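Local coordinates for protein SidF, inhibitor of growth family, member 3 (Legionella pneumophila subsp. pneumophila, PDB 4FYE) that probably removes phosphate from phosphatidylinositol phosphates by hydrolysis, as a phosphoinositide phosphatase of Legionella pneumophila, at residues Ile5-Asn8 / Ile9-Val13. The protein carries 1 engineered substitution. Residues are numbered along the deposited sequence; the frame is centred on the assembly and turned at random.
Sequences ITEN and IETYV
Ile5 lays its CD1 methyl over the centre of the Tyr12 ring, a CH-pi contact in which CD1 stands 3.3 Å from the ring centroid and only 11° off the ring normal. With CG1 set between the backbone N and the carbonyl carbon, chi1 66° directs the branch forward to the first turn of the helix, where it crosses the tyrosine at about a right angle. Ile5 is poorly ordered, with high B factors, so this contact is the less certain one, whereas the far end of the ring is held by a hydrogen bond between Tyr12 OH and Asp43 OD2.

The backbone illustrates how a helix begins. Asn8 occupies the N-cap of helix 9-16, and its carbonyl O accepts the first-turn bond from Tyr12 N at 2.9 Å, nearly straight at the hydrogen (168°). Val13 N repeats the pattern on Ile9 O at 2.8 Å. This short N-terminal helix packs against the six-stranded mixed sheet, Ile9 and Val13 meeting strand 199-206 and Ile9 also meeting strand 247-254.

Around the cap, Asn8 and Thr11 pack by van der Waals contact: Thr11 CG2 lies 3.6 Å from Asn8 CB, the two side chains crossing almost perpendicularly. Glu7 makes a tighter approach, its CG 3.1 Å from Thr11 OG1. Set apart from this packing is a weak hydrogen bond: the Glu7 chain is bent at chi2, which turns OE1 back to accept from Asn8 N at 3.3 Å.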
loop_
_atom_site.group_PDB
_atom_site.type_symbol
_atom_site.label_atom_id
_atom_site.label_comp_id
_atom_site.label_asym_id
_atom_site.label_seq_id
_atom_site.Cartn_x
_atom_site.Cartn_y
_atom_site.Cartn_z
ATOM N N ILE A 5 -3.519 18.063 9.710
ATOM C CA ILE A 5 -4.860 18.370 9.119
ATOM C C ILE A 5 -5.864 17.237 9.317
ATOM O O ILE A 5 -5.560 16.043 9.116
ATOM C CB ILE A 5 -4.805 18.743 7.601
ATOM C CG1 ILE A 5 -4.356 17.537 6.735
ATOM C CG2 ILE A 5 -3.972 20.012 7.387
ATOM C CD1 ILE A 5 -4.926 17.530 5.340
ATOM N N THR A 6 -7.064 17.641 9.718
ATOM C CA THR A 6 -8.216 16.747 9.809
ATOM C C THR A 6 -9.262 17.306 8.839
ATOM O O THR A 6 -10.429 17.567 9.172
ATOM C CB THR A 6 -8.707 16.618 11.259
ATOM O OG1 THR A 6 -9.126 17.902 11.743
ATOM C CG2 THR A 6 -7.562 16.123 12.130
ATOM N N GLU A 7 -8.771 17.494 7.619
ATOM C CA GLU A 7 -9.498 18.092 6.529
ATOM C C GLU A 7 -10.025 16.990 5.632
ATOM O O GLU A 7 -9.525 15.889 5.591
ATOM C CB GLU A 7 -8.550 19.014 5.745
ATOM C CG GLU A 7 -9.194 19.895 4.687
ATOM C CD GLU A 7 -10.142 20.926 5.273
ATOM O OE1 GLU A 7 -11.364 20.627 5.291
ATOM O OE2 GLU A 7 -9.659 22.015 5.708
ATOM N N ASN A 8 -11.055 17.319 4.902
ATOM C CA ASN A 8 -11.677 16.413 3.994
ATOM C C ASN A 8 -10.650 16.053 2.908
ATOM O O ASN A 8 -9.944 16.922 2.436
ATOM C CB ASN A 8 -12.890 17.121 3.425
ATOM C CG ASN A 8 -13.537 16.350 2.341
ATOM O OD1 ASN A 8 -14.395 15.508 2.601
ATOM N ND2 ASN A 8 -13.123 16.596 1.116
ATOM N N ILE A 9 -10.554 14.772 2.546
ATOM C CA ILE A 9 -9.551 14.312 1.607
ATOM C C ILE A 9 -9.664 15.071 0.266
ATOM O O ILE A 9 -8.656 15.575 -0.249
ATOM C CB ILE A 9 -9.644 12.777 1.440
ATOM C CG1 ILE A 9 -8.277 12.095 1.596
ATOM C CG2 ILE A 9 -10.539 12.304 0.276
ATOM C CD1 ILE A 9 -7.105 12.692 0.890
ATOM N N GLU A 10 -10.883 15.202 -0.269
ATOM C CA GLU A 10 -11.053 15.866 -1.522
ATOM C C GLU A 10 -10.580 17.302 -1.428
ATOM O O GLU A 10 -9.899 17.784 -2.365
ATOM C CB GLU A 10 -12.502 15.839 -2.038
ATOM C CG GLU A 10 -12.554 16.344 -3.472
ATOM C CD GLU A 10 -13.956 16.540 -4.088
ATOM O OE1 GLU A 10 -14.124 17.499 -4.914
ATOM O OE2 GLU A 10 -14.876 15.734 -3.772
ATOM N N THR A 11 -10.913 18.015 -0.341
ATOM C CA THR A 11 -10.517 19.423 -0.339
ATOM C C THR A 11 -8.985 19.494 -0.226
ATOM O O THR A 11 -8.316 20.202 -0.971
ATOM C CB THR A 11 -11.239 20.325 0.695
ATOM O OG1 THR A 11 -10.430 20.412 1.861
ATOM C CG2 THR A 11 -12.637 19.830 1.068
ATOM N N TYR A 12 -8.419 18.719 0.670
ATOM C CA TYR A 12 -6.974 18.603 0.665
ATOM C C TYR A 12 -6.310 18.280 -0.694
ATOM O O TYR A 12 -5.357 18.952 -1.101
ATOM C CB TYR A 12 -6.511 17.634 1.710
ATOM C CG TYR A 12 -5.026 17.647 1.961
ATOM C CD1 TYR A 12 -4.301 18.844 2.124
ATOM C CD2 TYR A 12 -4.348 16.469 2.102
ATOM C CE1 TYR A 12 -2.929 18.838 2.403
ATOM C CE2 TYR A 12 -2.994 16.443 2.402
ATOM C CZ TYR A 12 -2.289 17.617 2.550
ATOM O OH TYR A 12 -0.935 17.519 2.810
ATOM N N VAL A 13 -6.804 17.289 -1.412
ATOM C CA VAL A 13 -6.177 16.902 -2.691
ATOM C C VAL A 13 -6.251 18.074 -3.684
ATOM O O VAL A 13 -5.302 18.331 -4.480
ATOM C CB VAL A 13 -6.912 15.685 -3.253
ATOM C CG1 VAL A 13 -6.568 15.472 -4.706
ATOM C CG2 VAL A 13 -6.685 14.430 -2.349
#